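Local coordinates for protein similar to hydroxylamine oxidoreductase (Kuenenia stuttgartiensis, PDB 6H5L) that probably acts as a multi-haem oxidoreductase, housing a chain of heme c groups within a large reductase complex of an anammox bacterium, at residues L79-H84 and V127-C132; I70-E75 and E137-R142; Q379-V384 and V436-G441. All blocks are in the same frame, centred on the assembly; numbering follows the deposited sequence.

Interaction 1 of 3, residues L79-H84 and V127-C132; sequences LCVICH and VHCFDC. With HEC (heme c), chain C.
Val81 lays its methyl CG2 obliquely against the imidazole of His128, close to NE2, and the same methyl also approaches the thioether sulfur of Cys129, its CG2 lying 4.3 Å from Cys129 SG. The neighbouring Cys80 comes to the imidazole rim instead: its CB sits near the ring plane of His128, 3.8 Å from CE1. Farther out, Cys80 SG meets the edge of the Phe130 ring, 4.3 Å from CD2. No hydrogen bond crosses between the segments, and the five touching residues are all buried. The His128 ring takes up this position with CG anti to the backbone N (chi1 -163°), which also points ND1 at the first turn of helix 129-133. There Phe130 N donates to His128 ND1 over 3.0 Å, almost in the ring plane, while His128 N donates to Asp131 OD2 in a nearly straight bond (176°). The bond from Phe130 N holds the imidazole in its rotation and, with the bond to Asp131, completes a capping box; the same ring is the surface on which Cys80 and Val81 pack. Trp95 meets His128 edge-to-face from helix 89-97. Each segment carries its own heme. Cys80 SG and Cys83 SG are joined to HEC CAB and CAC. His84 NE2 binds HEC FE at 2.0 Å, with His68 as the second axial histidine; Cys129 and Cys132 are linked to another heme. The arrangement is that of two CXXCH heme-binding motifs brought side by side, the first packing on the cap histidine and first cysteine of the second, as in multi-haem cytochromes.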
loop_
_atom_site.group_PDB
_atom_site.type_symbol
_atom_site.label_atom_id
_atom_site.label_comp_id
_atom_site.label_asym_id
_atom_site.label_seq_id
_atom_site.Cartn_x
_atom_site.Cartn_y
_atom_site.Cartn_z
ATOM N N LEU A 79 3.457 -1.410 -41.837
ATOM C CA LEU A 79 4.717 -2.054 -42.193
ATOM C C LEU A 79 5.920 -1.246 -41.730
ATOM O O LEU A 79 6.991 -1.821 -41.497
ATOM C CB LEU A 79 4.782 -2.290 -43.703
ATOM C CG LEU A 79 3.855 -3.393 -44.220
ATOM C CD1 LEU A 79 3.906 -3.479 -45.736
ATOM C CD2 LEU A 79 4.221 -4.728 -43.588
ATOM N N CYS A 80 5.775 0.076 -41.606
ATOM C CA CYS A 80 6.842 0.885 -41.021
ATOM C C CYS A 80 7.190 0.390 -39.627
ATOM O O CYS A 80 8.369 0.251 -39.283
ATOM C CB CYS A 80 6.429 2.357 -40.963
ATOM S SG CYS A 80 5.618 3.000 -42.444
ATOM N N VAL A 81 6.172 0.091 -38.820
ATOM C CA VAL A 81 6.412 -0.345 -37.450
ATOM C C VAL A 81 6.862 -1.797 -37.415
ATOM O O VAL A 81 7.802 -2.139 -36.695
ATOM C CB VAL A 81 5.158 -0.120 -36.588
ATOM C CG1 VAL A 81 5.390 -0.607 -35.163
ATOM C CG2 VAL A 81 4.777 1.350 -36.587
ATOM N N ILE A 82 6.220 -2.668 -38.199
ATOM C CA ILE A 82 6.543 -4.095 -38.157
ATOM C C ILE A 82 8.013 -4.329 -38.490
ATOM O O ILE A 82 8.675 -5.180 -37.881
ATOM C CB ILE A 82 5.617 -4.881 -39.106
ATOM C CG1 ILE A 82 4.161 -4.757 -38.654
ATOM C CG2 ILE A 82 6.032 -6.347 -39.177
ATOM C CD1 ILE A 82 3.162 -5.241 -39.682
ATOM N N CYS A 83 8.549 -3.574 -39.449
ATOM C CA CYS A 83 9.942 -3.753 -39.847
ATOM C C CYS A 83 10.891 -3.053 -38.883
ATOM O O CYS A 83 11.813 -3.676 -38.346
ATOM C CB CYS A 83 10.151 -3.227 -41.266
ATOM S SG CYS A 83 11.741 -3.646 -42.017
ATOM N N HIS A 84 10.680 -1.757 -38.653
ATOM C CA HIS A 84 11.583 -0.999 -37.797
ATOM C C HIS A 84 11.480 -1.404 -36.332
ATOM O O HIS A 84 12.369 -1.057 -35.547
ATOM C CB HIS A 84 11.320 0.499 -37.952
ATOM C CG HIS A 84 11.868 1.077 -39.220
ATOM N ND1 HIS A 84 13.165 1.527 -39.332
ATOM C CD2 HIS A 84 11.297 1.275 -40.432
ATOM C CE1 HIS A 84 13.371 1.977 -40.556
ATOM N NE2 HIS A 84 12.252 1.836 -41.245
ATOM N N VAL A 127 0.371 10.025 -33.840
ATOM C CA VAL A 127 1.270 10.628 -34.818
ATOM C C VAL A 127 2.288 9.567 -35.208
ATOM O O VAL A 127 3.085 9.122 -34.374
ATOM C CB VAL A 127 1.953 11.887 -34.265
ATOM C CG1 VAL A 127 2.861 12.512 -35.313
ATOM C CG2 VAL A 127 0.912 12.884 -33.779
ATOM N N HIS A 128 2.261 9.166 -36.473
ATOM C CA HIS A 128 2.975 7.994 -36.949
ATOM C C HIS A 128 4.240 8.396 -37.699
ATOM O O HIS A 128 4.415 9.551 -38.096
ATOM C CB HIS A 128 2.068 7.161 -37.859
ATOM C CG HIS A 128 2.546 5.762 -38.078
ATOM N ND1 HIS A 128 3.439 5.428 -39.073
ATOM C CD2 HIS A 128 2.253 4.609 -37.432
ATOM C CE1 HIS A 128 3.679 4.131 -39.027
ATOM N NE2 HIS A 128 2.968 3.610 -38.043
ATOM N N CYS A 129 5.132 7.414 -37.880
ATOM C CA CYS A 129 6.305 7.611 -38.726
ATOM C C CYS A 129 5.907 8.106 -40.108
ATOM O O CYS A 129 6.627 8.893 -40.729
ATOM C CB CYS A 129 7.092 6.304 -38.848
ATOM S SG CYS A 129 6.740 5.071 -37.574
ATOM N N PHE A 130 4.758 7.643 -40.604
ATOM C CA PHE A 130 4.244 8.116 -41.882
ATOM C C PHE A 130 4.029 9.625 -41.863
ATOM O O PHE A 130 4.317 10.313 -42.848
ATOM C CB PHE A 130 2.936 7.392 -42.199
ATOM C CG PHE A 130 2.699 7.168 -43.662
ATOM C CD1 PHE A 130 2.095 8.142 -44.437
ATOM C CD2 PHE A 130 3.063 5.972 -44.260
ATOM C CE1 PHE A 130 1.869 7.934 -45.783
ATOM C CE2 PHE A 130 2.840 5.756 -45.605
ATOM C CZ PHE A 130 2.241 6.740 -46.368
ATOM N N ASP A 131 3.525 10.154 -40.744
ATOM C CA ASP A 131 3.180 11.571 -40.673
ATOM C C ASP A 131 4.418 12.459 -40.756
ATOM O O ASP A 131 4.370 13.546 -41.347
ATOM C CB ASP A 131 2.405 11.854 -39.386
ATOM C CG ASP A 131 1.079 11.113 -39.326
ATOM O OD1 ASP A 131 0.318 11.157 -40.315
ATOM O OD2 ASP A 131 0.799 10.478 -38.286
ATOM N N CYS A 132 5.534 12.015 -40.175
ATOM C CA CYS A 132 6.750 12.816 -40.132
ATOM C C CYS A 132 7.731 12.514 -41.256
ATOM O O CYS A 132 8.544 13.382 -41.588
ATOM C CB CYS A 132 7.476 12.612 -38.795
ATOM S SG CYS A 132 6.796 13.531 -37.390
HETATM FE FE HEC C . 12.447 2.298 -43.184
HETATM C CHA HEC C . 15.618 3.559 -43.354
HETATM C CHB HEC C . 11.239 5.426 -42.430
HETATM C CHC HEC C . 9.260 1.148 -43.562
HETATM C CHD HEC C . 13.618 -0.904 -43.004
HETATM N NA HEC C . 13.269 4.158 -42.965
HETATM C C1A HEC C . 14.619 4.449 -43.019
HETATM C C2A HEC C . 14.794 5.846 -42.670
HETATM C C3A HEC C . 13.585 6.360 -42.411
HETATM C C4A HEC C . 12.601 5.310 -42.592
HETATM C CMA HEC C . 13.276 7.814 -41.994
HETATM C CAA HEC C . 16.148 6.592 -42.603
HETATM C CBA HEC C . 16.397 7.426 -43.856
HETATM C CGA HEC C . 17.792 7.994 -43.781
HETATM O O1A HEC C . 18.561 7.572 -42.879
HETATM O O2A HEC C . 18.138 8.865 -44.620
HETATM N NB HEC C . 10.587 3.122 -42.958
HETATM C C1B HEC C . 10.317 4.465 -42.782
HETATM C C2B HEC C . 8.907 4.678 -43.043
HETATM C C3B HEC C . 8.359 3.494 -43.347
HETATM C C4B HEC C . 9.406 2.493 -43.305
HETATM C CMB HEC C . 8.187 6.043 -42.945
HETATM C CAB HEC C . 6.883 3.206 -43.701
HETATM C CBB HEC C . 6.496 3.839 -45.056
HETATM N NC HEC C . 11.587 0.449 -43.197
HETATM C C1C HEC C . 10.264 0.206 -43.510
HETATM C C2C HEC C . 10.138 -1.186 -43.891
HETATM C C3C HEC C . 11.314 -1.786 -43.626
HETATM C C4C HEC C . 12.268 -0.750 -43.254
HETATM C CMC HEC C . 8.772 -1.866 -44.158
HETATM C CAC HEC C . 11.656 -3.291 -43.785
HETATM C CBC HEC C . 11.437 -3.787 -45.232
HETATM N ND HEC C . 14.347 1.455 -43.159
HETATM C C1D HEC C . 14.581 0.082 -43.131
HETATM C C2D HEC C . 16.006 -0.138 -43.259
HETATM C C3D HEC C . 16.635 1.258 -43.371
HETATM C C4D HEC C . 15.525 2.184 -43.298
HETATM C CMD HEC C . 16.741 -1.493 -43.280
HETATM C CAD HEC C . 18.134 1.598 -43.529
HETATM C CBD HEC C . 18.375 2.075 -44.958
HETATM C CGD HEC C . 19.818 2.446 -45.177
HETATM O O1D HEC C . 20.145 2.904 -46.303
HETATM O O2D HEC C . 20.637 2.288 -44.237
#

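Interaction 2 of 3, residues I70-E75 and E137-R142; sequences IFIEQE and EKNQIR. With HEC (heme c), chain C.
Apolar contact is led by Ile72, which points from helix 69-73 toward the other segment. Its CD1 meets Ile141 CD1 at 3.6 Å, the two side chains crossing obliquely, and it also rests on the backbone of Gln140, with Ile72 CD1 3.5 Å from Gln140 C. Ile72 CG2 packs alongside the Asn139 side chain. At the polar side chains, the Asn139 amide lies across the CG methylene of Glu73, with the carboxylate and amide planes 86° apart. The heme supplies a third kind of contact. Ile141 CG1 is 3.7 Å from HEC CHB, while Ile72 CG1 approaches HEC CBB at 3.9 Å, so both isoleucines face the porphyrin periphery. The Phe71 ring holds methyl CMC over one face and Ile70 CG2 over the other. A Schellman motif with Glu75 as its C-prime residue ends helix 69-73 just after these contacts. Opposite, Asn139 and Gln140 form a G1 beta bulge facing Asp135 as the chain enters strand 140-141, the antiparallel partner of strand 134-135; this small hairpin lies beside helix 69-73, and both pack against the heme, Ile141 also touching Tyr60 and His68.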
loop_
_atom_site.group_PDB
_atom_site.type_symbol
_atom_site.label_atom_id
_atom_site.label_comp_id
_atom_site.label_asym_id
_atom_site.label_seq_id
_atom_site.Cartn_x
_atom_site.Cartn_y
_atom_site.Cartn_z
ATOM N N ILE A 70 6.986 1.559 -52.146
ATOM C CA ILE A 70 5.797 0.710 -52.122
ATOM C C ILE A 70 5.073 0.814 -50.784
ATOM O O ILE A 70 3.841 0.714 -50.724
ATOM C CB ILE A 70 6.169 -0.749 -52.458
ATOM C CG1 ILE A 70 4.904 -1.607 -52.550
ATOM C CG2 ILE A 70 7.144 -1.316 -51.434
ATOM C CD1 ILE A 70 5.161 -3.052 -52.879
ATOM N N PHE A 71 5.814 1.028 -49.694
ATOM C CA PHE A 71 5.169 1.187 -48.396
ATOM C C PHE A 71 4.465 2.532 -48.287
ATOM O O PHE A 71 3.451 2.645 -47.587
ATOM C CB PHE A 71 6.199 1.023 -47.279
ATOM C CG PHE A 71 7.098 -0.168 -47.457
ATOM C CD1 PHE A 71 6.584 -1.454 -47.411
ATOM C CD2 PHE A 71 8.457 -0.003 -47.667
ATOM C CE1 PHE A 71 7.406 -2.551 -47.577
ATOM C CE2 PHE A 71 9.286 -1.095 -47.832
ATOM C CZ PHE A 71 8.760 -2.371 -47.787
ATOM N N ILE A 72 4.983 3.559 -48.963
ATOM C CA ILE A 72 4.299 4.846 -49.008
ATOM C C ILE A 72 3.154 4.814 -50.012
ATOM O O ILE A 72 2.069 5.349 -49.751
ATOM C CB ILE A 72 5.299 5.970 -49.337
ATOM C CG1 ILE A 72 6.529 5.889 -48.432
ATOM C CG2 ILE A 72 4.633 7.335 -49.215
ATOM C CD1 ILE A 72 7.640 6.814 -48.857
ATOM N N GLU A 73 3.375 4.185 -51.170
ATOM C CA GLU A 73 2.390 4.225 -52.248
ATOM C C GLU A 73 1.074 3.569 -51.854
ATOM O O GLU A 73 0.007 4.017 -52.286
ATOM C CB GLU A 73 2.964 3.551 -53.495
ATOM C CG GLU A 73 3.667 4.517 -54.436
ATOM C CD GLU A 73 4.613 3.828 -55.396
ATOM O OE1 GLU A 73 4.740 2.587 -55.325
ATOM O OE2 GLU A 73 5.235 4.534 -56.216
ATOM N N GLN A 74 1.118 2.527 -51.027
ATOM C CA GLN A 74 -0.091 1.862 -50.563
ATOM C C GLN A 74 -0.421 2.212 -49.117
ATOM O O GLN A 74 -1.239 1.525 -48.495
ATOM C CB GLN A 74 0.037 0.349 -50.744
ATOM C CG GLN A 74 0.161 -0.066 -52.202
ATOM C CD GLN A 74 0.213 -1.570 -52.390
ATOM O OE1 GLN A 74 -0.439 -2.324 -51.667
ATOM N NE2 GLN A 74 0.991 -2.014 -53.369
ATOM N N GLU A 75 0.196 3.272 -48.581
ATOM C CA GLU A 75 -0.140 3.816 -47.262
ATOM C C GLU A 75 -0.074 2.745 -46.176
ATOM O O GLU A 75 -0.939 2.660 -45.302
ATOM C CB GLU A 75 -1.510 4.498 -47.286
ATOM C CG GLU A 75 -1.586 5.667 -48.259
ATOM C CD GLU A 75 -2.993 6.194 -48.441
ATOM O OE1 GLU A 75 -3.382 7.130 -47.708
ATOM O OE2 GLU A 75 -3.712 5.666 -49.315
ATOM N N GLU A 137 3.581 13.241 -52.171
ATOM C CA GLU A 137 3.608 13.627 -53.580
ATOM C C GLU A 137 4.656 12.833 -54.354
ATOM O O GLU A 137 4.378 12.299 -55.435
ATOM C CB GLU A 137 3.867 15.130 -53.709
ATOM C CG GLU A 137 2.694 16.008 -53.313
ATOM C CD GLU A 137 2.946 17.478 -53.593
ATOM O OE1 GLU A 137 3.679 17.785 -54.557
ATOM O OE2 GLU A 137 2.422 18.330 -52.845
ATOM N N LYS A 138 5.871 12.740 -53.812
ATOM C CA LYS A 138 6.982 12.087 -54.490
ATOM C C LYS A 138 7.169 10.631 -54.082
ATOM O O LYS A 138 7.978 9.934 -54.704
ATOM C CB LYS A 138 8.283 12.860 -54.228
ATOM C CG LYS A 138 8.245 14.308 -54.705
ATOM C CD LYS A 138 8.842 15.251 -53.671
ATOM C CE LYS A 138 10.347 15.084 -53.554
ATOM N NZ LYS A 138 11.061 15.743 -54.683
ATOM N N ASN A 139 6.439 10.157 -53.071
ATOM C CA ASN A 139 6.536 8.776 -52.593
ATOM C C ASN A 139 7.975 8.420 -52.220
ATOM O O ASN A 139 8.550 7.441 -52.700
ATOM C CB ASN A 139 5.971 7.797 -53.625
ATOM C CG ASN A 139 4.456 7.824 -53.686
ATOM O OD1 ASN A 139 3.782 7.915 -52.659
ATOM N ND2 ASN A 139 3.911 7.747 -54.894
ATOM N N GLN A 140 8.558 9.237 -51.344
ATOM C CA GLN A 140 9.910 9.021 -50.854
ATOM C C GLN A 140 9.956 9.335 -49.365
ATOM O O GLN A 140 9.073 10.007 -48.825
ATOM C CB GLN A 140 10.930 9.884 -51.612
ATOM C CG GLN A 140 11.116 9.502 -53.074
ATOM C CD GLN A 140 11.931 10.527 -53.841
ATOM O OE1 GLN A 140 12.010 11.690 -53.448
ATOM N NE2 GLN A 140 12.545 10.097 -54.938
ATOM N N ILE A 141 10.997 8.836 -48.704
ATOM C CA ILE A 141 11.210 9.122 -47.289
ATOM C C ILE A 141 11.863 10.492 -47.150
ATOM O O ILE A 141 12.666 10.913 -47.992
ATOM C CB ILE A 141 12.049 8.006 -46.627
ATOM C CG1 ILE A 141 11.204 7.223 -45.619
ATOM C CG2 ILE A 141 13.293 8.566 -45.943
ATOM C CD1 ILE A 141 10.002 6.534 -46.221
ATOM N N ARG A 142 11.504 11.198 -46.078
ATOM C CA ARG A 142 11.910 12.579 -45.856
ATOM C C ARG A 142 12.427 12.748 -44.435
ATOM O O ARG A 142 11.904 12.137 -43.496
ATOM C CB ARG A 142 10.736 13.542 -46.091
ATOM C CG ARG A 142 11.094 15.012 -45.962
ATOM C CD ARG A 142 9.975 15.815 -45.311
ATOM N NE ARG A 142 8.666 15.524 -45.890
ATOM C CZ ARG A 142 7.632 15.048 -45.202
ATOM N NH1 ARG A 142 7.746 14.820 -43.902
ATOM N NH2 ARG A 142 6.477 14.811 -45.811
HETATM FE FE HEC C . 12.447 2.298 -43.184
HETATM C CHA HEC C . 15.618 3.559 -43.354
HETATM C CHB HEC C . 11.239 5.426 -42.430
HETATM C CHC HEC C . 9.260 1.148 -43.562
HETATM C CHD HEC C . 13.618 -0.904 -43.004
HETATM N NA HEC C . 13.269 4.158 -42.965
HETATM C C1A HEC C . 14.619 4.449 -43.019
HETATM C C2A HEC C . 14.794 5.846 -42.670
HETATM C C3A HEC C . 13.585 6.360 -42.411
HETATM C C4A HEC C . 12.601 5.310 -42.592
HETATM C CMA HEC C . 13.276 7.814 -41.994
HETATM C CAA HEC C . 16.148 6.592 -42.603
HETATM C CBA HEC C . 16.397 7.426 -43.856
HETATM C CGA HEC C . 17.792 7.994 -43.781
HETATM O O1A HEC C . 18.561 7.572 -42.879
HETATM O O2A HEC C . 18.138 8.865 -44.620
HETATM N NB HEC C . 10.587 3.122 -42.958
HETATM C C1B HEC C . 10.317 4.465 -42.782
HETATM C C2B HEC C . 8.907 4.678 -43.043
HETATM C C3B HEC C . 8.359 3.494 -43.347
HETATM C C4B HEC C . 9.406 2.493 -43.305
HETATM C CMB HEC C . 8.187 6.043 -42.945
HETATM C CAB HEC C . 6.883 3.206 -43.701
HETATM C CBB HEC C . 6.496 3.839 -45.056
HETATM N NC HEC C . 11.587 0.449 -43.197
HETATM C C1C HEC C . 10.264 0.206 -43.510
HETATM C C2C HEC C . 10.138 -1.186 -43.891
HETATM C C3C HEC C . 11.314 -1.786 -43.626
HETATM C C4C HEC C . 12.268 -0.750 -43.254
HETATM C CMC HEC C . 8.772 -1.866 -44.158
HETATM C CAC HEC C . 11.656 -3.291 -43.785
HETATM C CBC HEC C . 11.437 -3.787 -45.232
HETATM N ND HEC C . 14.347 1.455 -43.159
HETATM C C1D HEC C . 14.581 0.082 -43.131
HETATM C C2D HEC C . 16.006 -0.138 -43.259
HETATM C C3D HEC C . 16.635 1.258 -43.371
HETATM C C4D HEC C . 15.525 2.184 -43.298
HETATM C CMD HEC C . 16.741 -1.493 -43.280
HETATM C CAD HEC C . 18.134 1.598 -43.529
HETATM C CBD HEC C . 18.375 2.075 -44.958
HETATM C CGD HEC C . 19.818 2.446 -45.177
HETATM O O1D HEC C . 20.145 2.904 -46.303
HETATM O O2D HEC C . 20.637 2.288 -44.237
#

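Interaction 3 of 3, residues Q379-V384 and V436-G441; sequences QAQKIV and VGPILG
Val436 begins the contact by sliding past Gln381 in the opposite direction, its CG1 lying 3.9 Å from Gln381 CG. The same methyl reaches a second helix residue one turn on, with Val436 CG1 4.4 Å from Val384 CG1. At Gly437 the backbone passes directly by the glutamine amide: CA is 3.5 Å from Gln381 OE1. With phi at 98° and psi at -172°, this conformation is one that a side chain would hardly tolerate. Pro438 comes next, its ring crossing Gln381 obliquely so that CD lies 3.5 Å from Gln381 OE1. Beyond it the loop turns away, and a weak backbone bond from Gly441 N to Gly437 O closes the turn. Gln381 meets all three residues because CG stands anti to the backbone N (chi1 -170°) and the chain stays extended. Its buried amide finds its polar partners elsewhere: OE1 is hydrogen-bonded to Tyr460 OH, and NE2 to Glu385 OE1. A leucine here would probably leave Tyr460 and Glu385 without their amide partner. The contact thus joins the long helix 356-389 to the loop between helices 420-429 and 443-446. Helix 455-476 borders both sides, as Tyr460 also packs on Ala380 and Pro438, while helix 480-513 covers Ala380 and Ile383.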
loop_
_atom_site.group_PDB
_atom_site.type_symbol
_atom_site.label_atom_id
_atom_site.label_comp_id
_atom_site.label_asym_id
_atom_site.label_seq_id
_atom_site.Cartn_x
_atom_site.Cartn_y
_atom_site.Cartn_z
ATOM N N GLN A 379 42.732 47.574 -25.170
ATOM C CA GLN A 379 44.126 47.915 -24.908
ATOM C C GLN A 379 45.069 46.904 -25.546
ATOM O O GLN A 379 46.136 47.270 -26.053
ATOM C CB GLN A 379 44.367 48.005 -23.401
ATOM C CG GLN A 379 43.654 49.173 -22.734
ATOM C CD GLN A 379 43.538 49.011 -21.230
ATOM O OE1 GLN A 379 43.603 47.900 -20.704
ATOM N NE2 GLN A 379 43.359 50.126 -20.529
ATOM N N ALA A 380 44.694 45.623 -25.529
ATOM C CA ALA A 380 45.516 44.606 -26.176
ATOM C C ALA A 380 45.500 44.765 -27.691
ATOM O O ALA A 380 46.523 44.555 -28.352
ATOM C CB ALA A 380 45.036 43.210 -25.780
ATOM N N GLN A 381 44.349 45.134 -28.259
ATOM C CA GLN A 381 44.272 45.334 -29.703
ATOM C C GLN A 381 45.087 46.544 -30.145
ATOM O O GLN A 381 45.613 46.558 -31.264
ATOM C CB GLN A 381 42.814 45.481 -30.138
ATOM C CG GLN A 381 42.613 45.456 -31.646
ATOM C CD GLN A 381 41.149 45.417 -32.044
ATOM O OE1 GLN A 381 40.342 44.724 -31.423
ATOM N NE2 GLN A 381 40.799 46.165 -33.082
ATOM N N LYS A 382 45.203 47.561 -29.287
ATOM C CA LYS A 382 46.040 48.713 -29.610
ATOM C C LYS A 382 47.502 48.305 -29.753
ATOM O O LYS A 382 48.207 48.792 -30.644
ATOM C CB LYS A 382 45.887 49.790 -28.536
ATOM C CG LYS A 382 46.633 51.084 -28.828
ATOM C CD LYS A 382 46.039 51.803 -30.031
ATOM C CE LYS A 382 46.582 53.218 -30.163
ATOM N NZ LYS A 382 48.044 53.240 -30.439
ATOM N N ILE A 383 47.971 47.411 -28.880
ATOM C CA ILE A 383 49.359 46.961 -28.937
ATOM C C ILE A 383 49.624 46.210 -30.237
ATOM O O ILE A 383 50.647 46.423 -30.898
ATOM C CB ILE A 383 49.683 46.093 -27.708
ATOM C CG1 ILE A 383 49.611 46.936 -26.432
ATOM C CG2 ILE A 383 51.043 45.436 -27.861
ATOM C CD1 ILE A 383 49.642 46.122 -25.160
ATOM N N VAL A 384 48.704 45.325 -30.624
ATOM C CA VAL A 384 48.889 44.540 -31.840
ATOM C C VAL A 384 48.860 45.437 -33.071
ATOM O O VAL A 384 49.659 45.263 -34.000
ATOM C CB VAL A 384 47.823 43.432 -31.925
ATOM C CG1 VAL A 384 48.008 42.613 -33.194
ATOM C CG2 VAL A 384 47.881 42.541 -30.694
ATOM N N VAL A 436 42.015 42.448 -37.705
ATOM C CA VAL A 436 42.271 42.213 -36.289
ATOM C C VAL A 436 41.054 42.609 -35.467
ATOM O O VAL A 436 40.449 43.661 -35.700
ATOM C CB VAL A 436 43.516 42.991 -35.815
ATOM C CG1 VAL A 436 43.719 42.813 -34.320
ATOM C CG2 VAL A 436 44.748 42.549 -36.584
ATOM N N GLY A 437 40.686 41.759 -34.514
ATOM C CA GLY A 437 39.629 42.096 -33.546
ATOM C C GLY A 437 38.233 41.573 -33.796
ATOM O O GLY A 437 38.019 40.878 -34.761
ATOM N N PRO A 438 37.242 42.017 -33.002
ATOM C CA PRO A 438 35.892 41.536 -33.053
ATOM C C PRO A 438 35.183 41.395 -34.400
ATOM O O PRO A 438 35.135 42.237 -35.215
ATOM C CB PRO A 438 35.095 42.486 -32.160
ATOM C CG PRO A 438 36.076 43.499 -31.724
ATOM C CD PRO A 438 37.395 42.785 -31.806
ATOM N N ILE A 439 34.617 40.212 -34.464
ATOM C CA ILE A 439 33.854 39.459 -35.483
ATOM C C ILE A 439 34.737 39.009 -36.634
ATOM O O ILE A 439 35.074 37.860 -36.610
ATOM C CB ILE A 439 32.553 40.119 -35.949
ATOM C CG1 ILE A 439 31.854 40.898 -34.838
ATOM C CG2 ILE A 439 31.662 39.039 -36.527
ATOM C CD1 ILE A 439 31.610 40.091 -33.607
ATOM N N LEU A 440 35.223 39.908 -37.489
ATOM C CA LEU A 440 35.861 39.341 -38.675
ATOM C C LEU A 440 37.346 39.039 -38.502
ATOM O O LEU A 440 37.938 38.431 -39.402
ATOM C CB LEU A 440 35.654 40.261 -39.877
ATOM C CG LEU A 440 34.202 40.274 -40.366
ATOM C CD1 LEU A 440 34.083 40.925 -41.736
ATOM C CD2 LEU A 440 33.623 38.864 -40.380
ATOM N N GLY A 441 37.960 39.422 -37.389
ATOM C CA GLY A 441 39.349 39.071 -37.163
ATOM C C GLY A 441 39.574 37.726 -36.516
ATOM O O GLY A 441 40.721 37.352 -36.257
#

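Interactions 1 and 2 are neighbours, their centres 12 Å apart, and both line the same heme. Along the chain both segments of interaction 1 fall between the two of interaction 2: 70-75 and 79-84 lie on the consecutive helices 69-73 and 77-87, and 127-132 runs on through helix 129-133 toward the hairpin that holds 137-142. The Phe130 ring, which rests against the backbone of helix 69-73, and Leu79, which packs on Phe71, tie the two contacts into one heme pocket. Interaction 3 comes later in sequence and lies across the chain's centre, its own centre about 54 and 55 Å from those of interactions 1 and 2, so the contacts serve distant parts of one multi-haem chain.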